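Long-range contacts in glia-derived nexin (Homo sapiens, PDB 4DY0), which inhibits serine proteases such as thrombin, trypsin and urokinase, binds heparin and promotes neurite extension by blocking thrombin: residues A[35-40]-A[367-372]; A[164-169]-A[320-325]; A[171-176]-A[226-231]; A[358-363]-A[374-379]. All coordinates share one frame; numbering follows the deposited sequence.

Contact 1: A[35-40]-A[367-372]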
# COMPACT_ATOMS: atom_id res chain seq x y z
N SER A 35 0.05 0.47 1.25
CA SER A 35 -0.22 0.91 -0.11
C SER A 35 0.33 2.32 -0.29
O SER A 35 -0.31 3.29 0.10
CB SER A 35 -1.71 0.90 -0.41
OG SER A 35 -1.94 1.45 -1.69
N PRO A 36 1.54 2.43 -0.87
CA PRO A 36 2.16 3.75 -1.01
C PRO A 36 1.26 4.74 -1.75
O PRO A 36 1.17 5.90 -1.36
CB PRO A 36 3.42 3.45 -1.83
CG PRO A 36 3.76 2.03 -1.46
CD PRO A 36 2.43 1.34 -1.31
N HIS A 37 0.60 4.28 -2.81
CA HIS A 37 -0.28 5.16 -3.56
C HIS A 37 -1.50 5.56 -2.73
O HIS A 37 -1.97 6.70 -2.82
CB HIS A 37 -0.74 4.50 -4.85
CG HIS A 37 -1.73 5.33 -5.62
ND1 HIS A 37 -1.34 6.31 -6.50
CD2 HIS A 37 -3.08 5.34 -5.60
CE1 HIS A 37 -2.42 6.88 -7.01
NE2 HIS A 37 -3.49 6.31 -6.48
N GLY A 38 -2.01 4.62 -1.94
CA GLY A 38 -3.14 4.90 -1.06
C GLY A 38 -2.79 5.98 -0.06
O GLY A 38 -3.64 6.77 0.35
N ILE A 39 -1.53 6.00 0.36
CA ILE A 39 -1.06 7.03 1.27
C ILE A 39 -1.12 8.39 0.57
O ILE A 39 -1.59 9.37 1.14
CB ILE A 39 0.37 6.72 1.76
CG1 ILE A 39 0.35 5.49 2.68
CG2 ILE A 39 0.96 7.91 2.49
CD1 ILE A 39 1.67 5.19 3.35
N ALA A 40 -0.66 8.43 -0.67
CA ALA A 40 -0.72 9.64 -1.48
C ALA A 40 -2.16 10.16 -1.61
O ALA A 40 -2.43 11.34 -1.40
CB ALA A 40 -0.12 9.40 -2.86
N THR A 367 0.99 3.78 -15.14
CA THR A 367 1.08 5.02 -14.37
C THR A 367 2.34 5.06 -13.51
O THR A 367 2.77 6.13 -13.08
CB THR A 367 -0.13 5.20 -13.45
OG1 THR A 367 -0.19 4.11 -12.53
CG2 THR A 367 -1.41 5.25 -14.26
N GLY A 368 2.91 3.89 -13.24
CA GLY A 368 4.04 3.79 -12.33
C GLY A 368 3.61 3.74 -10.87
O GLY A 368 4.45 3.71 -9.98
N ALA A 369 2.31 3.73 -10.62
CA ALA A 369 1.80 3.74 -9.25
C ALA A 369 2.20 2.48 -8.51
O ALA A 369 2.06 1.38 -9.03
CB ALA A 369 0.30 3.92 -9.23
N VAL A 370 2.69 2.64 -7.28
CA VAL A 370 3.00 1.50 -6.43
C VAL A 370 1.81 1.22 -5.53
O VAL A 370 1.61 1.88 -4.51
CB VAL A 370 4.25 1.76 -5.56
CG1 VAL A 370 4.62 0.51 -4.78
CG2 VAL A 370 5.41 2.21 -6.44
N LEU A 371 1.00 0.24 -5.92
CA LEU A 371 -0.25 -0.07 -5.23
C LEU A 371 0.00 -0.78 -3.90
O LEU A 371 -0.72 -0.56 -2.93
CB LEU A 371 -1.16 -0.90 -6.12
CG LEU A 371 -1.27 -0.39 -7.56
CD1 LEU A 371 -2.14 -1.30 -8.41
CD2 LEU A 371 -1.79 1.04 -7.59
N PHE A 372 1.01 -1.64 -3.87
CA PHE A 372 1.35 -2.39 -2.67
C PHE A 372 2.85 -2.36 -2.43
O PHE A 372 3.64 -2.41 -3.38
CB PHE A 372 0.95 -3.86 -2.79
CG PHE A 372 -0.51 -4.13 -2.60
CD1 PHE A 372 -1.42 -3.89 -3.62
CD2 PHE A 372 -0.97 -4.67 -1.41
CE1 PHE A 372 -2.76 -4.16 -3.45
CE2 PHE A 372 -2.32 -4.94 -1.24
CZ PHE A 372 -3.22 -4.68 -2.26
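Ser35 OG is gripped twice, donating to Leu371 O at 2.7 Å and accepting from Gly38 N at 3.2 Å. The second bond makes Ser35 the N-cap of helix 36-47, helix B of the serpin fold, while the first ties that cap to strand 369-376 in the protein core. With OG anti to the backbone N (chi1 175°), the hydroxyl lies beside its own carbonyl carbon and can serve both partners. Its approach to Leu371 O is tilted out of the carbonyl plane, with a C=O...OG angle of 141°.

One residue earlier in the strand, Val370 O receives His37 N at 3.1 Å. Two successive strand carbonyls therefore serve the start of the helix. The backbone is irregular here, since Leu371 and Phe372 both face Ile362 of strand 358-364 in a classic beta bulge, which is consistent with two successive carbonyls turning to the helix. The helix crosses steeply, at 110° to the strand segment, with the two axes 6.7 Å apart at closest approach.

Pro36 packs against the strand beside these bonds. Its CD lies 3.3 Å from Val370 O, and its CG meets Val370 CG1 at 3.8 Å, the two side chains crossing obliquely. The His37 imidazole has its polar partners in neighbouring helices, ND1 bonding to Glu9 and NE2 to Asn77. Across the contact the ring meets only a methyl group, Ala369 CB, 4.0 Å from His37 ND1.

Contact 2: A[164-169]-A[320-325]. With SO4 (sulfate ion), chain D.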
# COMPACT_ATOMS: atom_id res chain seq x y z
N LEU A 164 -9.85 8.89 8.99
CA LEU A 164 -9.69 8.52 7.59
C LEU A 164 -9.51 7.02 7.45
O LEU A 164 -8.89 6.39 8.29
CB LEU A 164 -8.46 9.22 6.99
CG LEU A 164 -8.67 10.55 6.28
CD1 LEU A 164 -9.23 10.31 4.90
CD2 LEU A 164 -9.57 11.46 7.11
N VAL A 165 -10.04 6.46 6.37
CA VAL A 165 -9.83 5.05 6.08
C VAL A 165 -9.46 4.80 4.63
O VAL A 165 -10.12 5.29 3.71
CB VAL A 165 -11.06 4.22 6.43
CG1 VAL A 165 -10.87 2.79 5.96
CG2 VAL A 165 -11.31 4.26 7.92
N ASN A 166 -8.39 4.05 4.43
CA ASN A 166 -7.99 3.58 3.10
C ASN A 166 -7.81 2.07 3.11
O ASN A 166 -6.96 1.55 3.83
CB ASN A 166 -6.69 4.24 2.66
CG ASN A 166 -6.16 3.66 1.36
OD1 ASN A 166 -4.99 3.28 1.27
ND2 ASN A 166 -7.02 3.57 0.36
N ALA A 167 -8.61 1.37 2.31
CA ALA A 167 -8.55 -0.09 2.25
C ALA A 167 -8.30 -0.56 0.82
O ALA A 167 -8.99 -0.13 -0.11
CB ALA A 167 -9.82 -0.70 2.79
N VAL A 168 -7.32 -1.43 0.65
CA VAL A 168 -6.97 -1.94 -0.67
C VAL A 168 -6.92 -3.47 -0.70
O VAL A 168 -6.29 -4.09 0.16
CB VAL A 168 -5.61 -1.39 -1.15
CG1 VAL A 168 -5.38 -1.75 -2.61
CG2 VAL A 168 -5.55 0.12 -0.96
N TYR A 169 -7.59 -4.07 -1.68
CA TYR A 169 -7.56 -5.53 -1.85
C TYR A 169 -7.20 -5.89 -3.27
O TYR A 169 -7.57 -5.18 -4.21
CB TYR A 169 -8.91 -6.17 -1.49
CG TYR A 169 -8.95 -7.64 -1.86
CD1 TYR A 169 -8.47 -8.61 -0.99
CD2 TYR A 169 -9.44 -8.05 -3.10
CE1 TYR A 169 -8.49 -9.95 -1.33
CE2 TYR A 169 -9.46 -9.40 -3.45
CZ TYR A 169 -8.99 -10.34 -2.56
OH TYR A 169 -9.00 -11.67 -2.89
N ILE A 320 -5.55 7.81 10.88
CA ILE A 320 -5.61 7.55 9.46
C ILE A 320 -5.28 6.08 9.27
O ILE A 320 -4.11 5.69 9.32
CB ILE A 320 -4.61 8.40 8.66
CG1 ILE A 320 -4.89 9.89 8.88
CG2 ILE A 320 -4.67 8.05 7.18
CD1 ILE A 320 -3.83 10.81 8.29
N LEU A 321 -6.31 5.26 9.08
CA LEU A 321 -6.15 3.81 9.05
C LEU A 321 -6.09 3.26 7.64
O LEU A 321 -6.97 3.50 6.82
CB LEU A 321 -7.30 3.14 9.80
CG LEU A 321 -7.52 3.65 11.22
CD1 LEU A 321 -8.83 3.12 11.77
CD2 LEU A 321 -6.36 3.28 12.12
N GLN A 322 -5.03 2.51 7.36
CA GLN A 322 -4.90 1.81 6.10
C GLN A 322 -4.80 0.31 6.33
O GLN A 322 -4.04 -0.15 7.18
CB GLN A 322 -3.66 2.29 5.34
CG GLN A 322 -3.43 1.55 4.03
CD GLN A 322 -2.26 2.11 3.24
OE1 GLN A 322 -1.11 1.72 3.45
NE2 GLN A 322 -2.56 3.02 2.32
N LYS A 323 -5.60 -0.45 5.58
CA LYS A 323 -5.51 -1.90 5.62
C LYS A 323 -5.31 -2.42 4.21
O LYS A 323 -6.05 -2.08 3.29
CB LYS A 323 -6.77 -2.50 6.24
CG LYS A 323 -6.65 -3.98 6.56
CD LYS A 323 -7.59 -4.37 7.70
CE LYS A 323 -7.49 -5.85 8.01
NZ LYS A 323 -8.20 -6.17 9.28
N ALA A 324 -4.28 -3.24 4.03
CA ALA A 324 -3.94 -3.77 2.72
C ALA A 324 -3.96 -5.28 2.78
O ALA A 324 -3.48 -5.88 3.74
CB ALA A 324 -2.57 -3.26 2.28
N LYS A 325 -4.51 -5.89 1.74
CA LYS A 325 -4.67 -7.34 1.72
C LYS A 325 -4.49 -7.88 0.31
O LYS A 325 -5.22 -7.50 -0.61
CB LYS A 325 -6.05 -7.71 2.27
CG LYS A 325 -6.36 -9.20 2.27
CD LYS A 325 -7.55 -9.49 3.16
CE LYS A 325 -7.96 -10.94 3.09
NZ LYS A 325 -9.06 -11.24 4.06
S SO4 D . -10.01 -9.19 7.61
O1 SO4 D . -9.82 -10.66 7.55
O2 SO4 D . -8.69 -8.52 7.67
O3 SO4 D . -10.74 -8.74 6.39
O4 SO4 D . -10.80 -8.84 8.82
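Gln322 lies alongside Asn166, both side chains pointing to the same face of the sheet with their amide planes 61° apart. Gln322 NE2 donates to Asn166 OD1 at 2.7 Å, reaching the oxygen in its carbonyl plane with an N-H...O angle of 151°. Both amides are engaged further: Asn166 ND2 bonds to Asn93 on strand 90-97, and Gln322 OE1 accepts from Ser35 N at the start of helix 36-47. Replacing Gln322 by an alanine would probably leave Asn166 OD1 and Ser35 N without these mates and set the Asn166 amide freer to turn.

The pair sits on a regular parallel ladder, its strand axes only 11° apart. Asn166 uses both backbone groups, N giving to Leu321 O at 2.8 Å and O taking Lys323 N at 3.0 Å. On the opposite face from the amides, Lys325 CG meets the Tyr169 ring at its edge, 3.9 Å from CD1. The extended lysines reach loop carbonyls on that face, Lys323 NZ to Asp147 O and Lys325 NZ to Met145 O; Lys323 also bonds weakly to a sulfate. Such unbroken pairing is characteristic of native serpin sheet A, whose strands 3A and 5A part when the reactive loop inserts between them as strand 4A.

Contact 3: A[171-176]-A[226-231]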
# COMPACT_ATOMS: atom_id res chain seq x y z
N LYS A 171 -6.03 -9.57 -5.93
CA LYS A 171 -5.60 -10.95 -6.16
C LYS A 171 -5.13 -11.13 -7.60
O LYS A 171 -3.98 -11.48 -7.85
CB LYS A 171 -6.69 -11.95 -5.83
CG LYS A 171 -6.23 -13.39 -5.97
CD LYS A 171 -7.38 -14.38 -5.89
CE LYS A 171 -6.87 -15.80 -6.05
NZ LYS A 171 -7.94 -16.81 -5.85
N GLY A 172 -6.03 -10.87 -8.55
CA GLY A 172 -5.68 -10.92 -9.97
C GLY A 172 -5.37 -12.32 -10.47
O GLY A 172 -5.51 -13.30 -9.74
N LEU A 173 -4.96 -12.42 -11.73
CA LEU A 173 -4.63 -13.70 -12.33
C LEU A 173 -3.26 -13.62 -13.01
O LEU A 173 -3.00 -12.69 -13.78
CB LEU A 173 -5.71 -14.11 -13.34
CG LEU A 173 -7.09 -14.46 -12.77
CD1 LEU A 173 -8.16 -14.44 -13.85
CD2 LEU A 173 -7.06 -15.81 -12.06
N TRP A 174 -2.40 -14.58 -12.72
CA TRP A 174 -1.05 -14.58 -13.30
C TRP A 174 -1.12 -14.68 -14.81
O TRP A 174 -1.98 -15.38 -15.35
CB TRP A 174 -0.21 -15.74 -12.75
CG TRP A 174 0.05 -15.69 -11.27
CD1 TRP A 174 -0.33 -16.62 -10.34
CD2 TRP A 174 0.74 -14.67 -10.55
NE1 TRP A 174 0.09 -16.24 -9.09
CE2 TRP A 174 0.75 -15.04 -9.19
CE3 TRP A 174 1.36 -13.47 -10.92
CZ2 TRP A 174 1.35 -14.27 -8.20
CZ3 TRP A 174 1.96 -12.70 -9.94
CH2 TRP A 174 1.95 -13.10 -8.60
N LYS A 175 -0.23 -13.98 -15.50
CA LYS A 175 -0.08 -14.19 -16.92
C LYS A 175 0.30 -15.64 -17.15
O LYS A 175 -0.21 -16.30 -18.06
CB LYS A 175 0.98 -13.25 -17.49
CG LYS A 175 1.34 -13.54 -18.94
CD LYS A 175 2.29 -12.49 -19.49
CE LYS A 175 2.76 -12.85 -20.89
NZ LYS A 175 3.72 -11.84 -21.42
N SER A 176 1.19 -16.15 -16.30
CA SER A 176 1.59 -17.55 -16.33
C SER A 176 1.22 -18.23 -15.01
O SER A 176 1.85 -18.00 -13.99
CB SER A 176 3.08 -17.68 -16.61
OG SER A 176 3.45 -19.04 -16.68
N PRO A 226 4.40 -10.91 -13.91
CA PRO A 226 3.29 -10.14 -14.47
C PRO A 226 1.93 -10.82 -14.28
O PRO A 226 1.84 -12.05 -14.26
CB PRO A 226 3.64 -10.05 -15.95
CG PRO A 226 4.49 -11.25 -16.21
CD PRO A 226 5.26 -11.49 -14.95
N TYR A 227 0.88 -10.01 -14.13
CA TYR A 227 -0.49 -10.50 -14.12
C TYR A 227 -1.05 -10.47 -15.55
O TYR A 227 -0.56 -9.73 -16.40
CB TYR A 227 -1.36 -9.71 -13.15
CG TYR A 227 -0.99 -9.92 -11.70
CD1 TYR A 227 -1.54 -10.97 -10.97
CD2 TYR A 227 -0.08 -9.08 -11.06
CE1 TYR A 227 -1.19 -11.17 -9.63
CE2 TYR A 227 0.27 -9.28 -9.73
CZ TYR A 227 -0.29 -10.32 -9.02
OH TYR A 227 0.05 -10.52 -7.70
N HIS A 228 -2.09 -11.26 -15.80
CA HIS A 228 -2.53 -11.52 -17.17
C HIS A 228 -3.01 -10.29 -17.95
O HIS A 228 -2.88 -10.24 -19.17
CB HIS A 228 -3.58 -12.65 -17.20
CG HIS A 228 -4.97 -12.20 -16.85
ND1 HIS A 228 -5.32 -11.79 -15.59
CD2 HIS A 228 -6.09 -12.13 -17.61
CE1 HIS A 228 -6.61 -11.46 -15.58
NE2 HIS A 228 -7.10 -11.67 -16.79
N GLY A 229 -3.56 -9.30 -17.24
CA GLY A 229 -3.97 -8.05 -17.88
C GLY A 229 -2.78 -7.30 -18.45
O GLY A 229 -2.94 -6.39 -19.27
N GLU A 230 -1.58 -7.68 -18.02
CA GLU A 230 -0.34 -7.07 -18.50
C GLU A 230 -0.19 -5.57 -18.21
O GLU A 230 0.58 -4.88 -18.87
CB GLU A 230 -0.13 -7.37 -19.99
CG GLU A 230 0.29 -8.81 -20.25
CD GLU A 230 0.59 -9.08 -21.71
OE1 GLU A 230 -0.05 -8.44 -22.58
OE2 GLU A 230 1.46 -9.93 -21.99
N SER A 231 -0.92 -5.08 -17.21
CA SER A 231 -0.75 -3.70 -16.76
C SER A 231 -0.21 -3.68 -15.33
O SER A 231 0.39 -2.70 -14.89
CB SER A 231 -2.06 -2.93 -16.86
OG SER A 231 -3.10 -3.60 -16.17
O HOH W 1 -1.84 -12.31 -6.41
O HOH W 2 2.93 -14.55 -14.52
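Near-identical first torsions bring Trp174 and Tyr227 together: chi1 of -63° and -68° sets each CG beside its own backbone N. Trp174 CB points away from the opposing segment, and Tyr227 CB does so overall while still touching Leu173 O, yet the rings return side by side as an offset stack. The planes are 12° from parallel and the centroid of the tryptophan six-membered ring is 4.3 Å from that of the tyrosine. Overlap is at the rims, where Trp174 CZ3 lies 3.4 Å from Tyr227 CZ. Pro226 O sits at the edge of the indole, in its plane.

Two backbone bonds and one from an imidazole join the segments beside this stack. Leu173 O is gripped twice by one residue, from His228 N at 2.6 Å and from His228 ND1 at 3.1 Å, with the oxygen near the imidazole plane. Lys175 N donates to Pro226 O at 3.1 Å, and the same carbonyl takes a water that links it to Ser176 N. A second water joins Lys171 O to Tyr227 OH. Gly172 borders the tyrosine, and a CB on it would be tight, 3.2 Å from Tyr227 CD1. At the surface Lys175 NZ makes a salt bridge with Glu230 OE2 at 3.0 Å, though Glu230 is poorly ordered.

The position agrees with the serpin breach, where the reactive loop starts to enter sheet A. Trp174 NE1 bonds to Ser329 O just past strand 319-328, Phe178 meets the indole edge-to-face, and Tyr227 packs on Ile326 of that strand and on Ile232 and Met234 of strand 232-239.

Contact 4: A[358-363]-A[374-379]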
# COMPACT_ATOMS: atom_id res chain seq x y z
N PHE A 358 11.20 -11.45 2.83
CA PHE A 358 11.32 -10.81 1.53
C PHE A 358 10.50 -9.53 1.40
O PHE A 358 9.61 -9.25 2.20
CB PHE A 358 10.92 -11.78 0.41
CG PHE A 358 9.48 -12.23 0.46
CD1 PHE A 358 9.08 -13.24 1.32
CD2 PHE A 358 8.53 -11.66 -0.38
CE1 PHE A 358 7.75 -13.67 1.36
CE2 PHE A 358 7.20 -12.07 -0.34
CZ PHE A 358 6.81 -13.08 0.53
N LEU A 359 10.82 -8.75 0.37
CA LEU A 359 10.11 -7.53 0.05
C LEU A 359 9.32 -7.75 -1.23
O LEU A 359 9.77 -8.45 -2.13
CB LEU A 359 11.10 -6.39 -0.16
CG LEU A 359 10.49 -5.02 -0.45
CD1 LEU A 359 10.22 -4.29 0.85
CD2 LEU A 359 11.42 -4.20 -1.33
N PHE A 360 8.14 -7.14 -1.33
CA PHE A 360 7.41 -7.21 -2.58
C PHE A 360 6.68 -5.92 -2.89
O PHE A 360 6.26 -5.20 -1.98
CB PHE A 360 6.45 -8.41 -2.61
CG PHE A 360 5.18 -8.20 -1.85
CD1 PHE A 360 5.03 -8.67 -0.56
CD2 PHE A 360 4.10 -7.55 -2.45
CE1 PHE A 360 3.84 -8.48 0.13
CE2 PHE A 360 2.91 -7.36 -1.77
CZ PHE A 360 2.78 -7.83 -0.47
N PHE A 361 6.56 -5.62 -4.18
CA PHE A 361 5.79 -4.50 -4.68
C PHE A 361 4.68 -5.02 -5.57
O PHE A 361 4.83 -6.05 -6.21
CB PHE A 361 6.64 -3.58 -5.56
CG PHE A 361 7.69 -2.81 -4.82
CD1 PHE A 361 9.01 -3.21 -4.85
CD2 PHE A 361 7.35 -1.66 -4.11
CE1 PHE A 361 9.98 -2.49 -4.18
CE2 PHE A 361 8.32 -0.94 -3.44
CZ PHE A 361 9.64 -1.35 -3.47
N ILE A 362 3.57 -4.29 -5.61
CA ILE A 362 2.58 -4.46 -6.66
C ILE A 362 2.55 -3.15 -7.43
O ILE A 362 2.24 -2.10 -6.86
CB ILE A 362 1.18 -4.79 -6.10
CG1 ILE A 362 1.19 -6.13 -5.38
CG2 ILE A 362 0.15 -4.82 -7.22
CD1 ILE A 362 1.40 -7.30 -6.32
N ARG A 363 2.89 -3.20 -8.71
CA ARG A 363 3.04 -1.99 -9.50
C ARG A 363 2.04 -1.92 -10.65
O ARG A 363 1.81 -2.90 -11.35
CB ARG A 363 4.47 -1.92 -10.05
CG ARG A 363 4.85 -0.61 -10.69
CD ARG A 363 6.36 -0.57 -10.94
NE ARG A 363 6.81 0.72 -11.44
CZ ARG A 363 6.95 1.02 -12.73
NH1 ARG A 363 7.36 2.23 -13.09
NH2 ARG A 363 6.67 0.11 -13.65
N GLY A 374 5.29 -4.42 0.60
CA GLY A 374 5.22 -5.28 1.76
C GLY A 374 6.53 -5.90 2.19
O GLY A 374 7.40 -6.21 1.37
N GLN A 375 6.68 -6.07 3.50
CA GLN A 375 7.78 -6.87 4.01
C GLN A 375 7.17 -8.09 4.67
O GLN A 375 6.38 -7.98 5.61
CB GLN A 375 8.67 -6.07 4.97
CG GLN A 375 8.59 -6.49 6.41
CD GLN A 375 9.68 -5.87 7.26
OE1 GLN A 375 10.78 -5.61 6.78
NE2 GLN A 375 9.38 -5.63 8.53
N ILE A 376 7.50 -9.27 4.16
CA ILE A 376 6.94 -10.50 4.71
C ILE A 376 8.01 -11.25 5.50
O ILE A 376 8.95 -11.78 4.91
CB ILE A 376 6.39 -11.42 3.60
CG1 ILE A 376 5.31 -10.69 2.79
CG2 ILE A 376 5.85 -12.72 4.20
CD1 ILE A 376 4.15 -10.16 3.62
N ASN A 377 7.84 -11.28 6.82
CA ASN A 377 8.76 -11.99 7.71
C ASN A 377 8.31 -13.41 8.00
O ASN A 377 9.10 -14.26 8.40
CB ASN A 377 8.92 -11.22 9.02
CG ASN A 377 9.97 -10.15 8.93
OD1 ASN A 377 9.67 -8.95 8.97
ND2 ASN A 377 11.22 -10.56 8.78
N LYS A 378 7.02 -13.66 7.80
CA LYS A 378 6.46 -15.00 7.95
C LYS A 378 5.14 -15.10 7.20
O LYS A 378 4.14 -14.54 7.63
CB LYS A 378 6.25 -15.34 9.43
CG LYS A 378 6.07 -16.83 9.68
CD LYS A 378 6.17 -17.17 11.16
CE LYS A 378 5.00 -16.59 11.94
NZ LYS A 378 5.09 -16.94 13.39
N PRO A 379 5.14 -15.81 6.06
CA PRO A 379 3.92 -15.95 5.27
C PRO A 379 2.79 -16.52 6.11
O PRO A 379 3.02 -17.38 6.97
CB PRO A 379 4.31 -16.94 4.16
CG PRO A 379 5.68 -17.43 4.51
CD PRO A 379 6.30 -16.44 5.42
OXT PRO A 379 1.62 -16.15 5.95
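Phe358 begins the pairing with both backbone groups: its N donates to Ile376 O at 3.1 Å and its O accepts from Ile376 N at 2.9 Å, the mark of an antiparallel hydrogen-bonded pair. A chi1 of 64° holds CG between the backbone N and the carbonyl carbon, which swings the ring over its cross-strand neighbour. Ile376 CB then stands over the face, 3.8 Å from the Phe358 ring centroid, a CH-pi contact shifted toward the CE1-CZ rim. Putting an alanine at Phe358 would probably open a gap over Ile376 and take away the aromatic face against which its CB rests.

Leu359 follows in a non-hydrogen-bonded pair with Gln375. Its side chain goes to the other face, while its CA makes a CA-H...O contact with Gly374 O at 3.3 Å.

Phe360 restores the bonded pattern: its N gives to Gly374 O, and its O receives Gly374 N at 2.9 Å. Its chi1 of 79° likewise turns the ring across the partner strand, so that Gly374 CA lies over the face, 4.2 Å from the Phe360 ring centroid. The absence of a side chain is needed here, because a CB on Gly374 would fall 2.5 Å from Phe360 CE1. Ile376 CG1 approaches the same ring at its edge, so this isoleucine touches two phenylalanines differently.

Further along, the Phe361 side chain touches Val370 and Met373 of the partner strand. Phe277 of strand 266-284 packs against both Phe358 and Ile376. These paired strands form the C-terminal beta hairpin, strands 4B and 5B of the serpin B sheet.

Contacts 1, 2 and 4 are buried, whereas contact 3 is partly exposed and alone carries a salt bridge and bridging waters. Contacts 1 and 4 share strand 369-376: one uses its bulged start against a helix, the other its regular end in a hairpin. Contact 1 meets contact 2 through the Ser35-Gln322 bond at the helix start and, strand on strand, through Phe372 packing on Val168. Contact 3 continues directly from strand 162-170 of contact 2 and brushes contact 4 where Tyr227 OH nears Ile362 CD1. Chemistry follows place: a buried hydroxyl in contact 1, buried amides in contact 2, aromatic faces on aliphatic carbons in contact 4, ring stacking in contact 3.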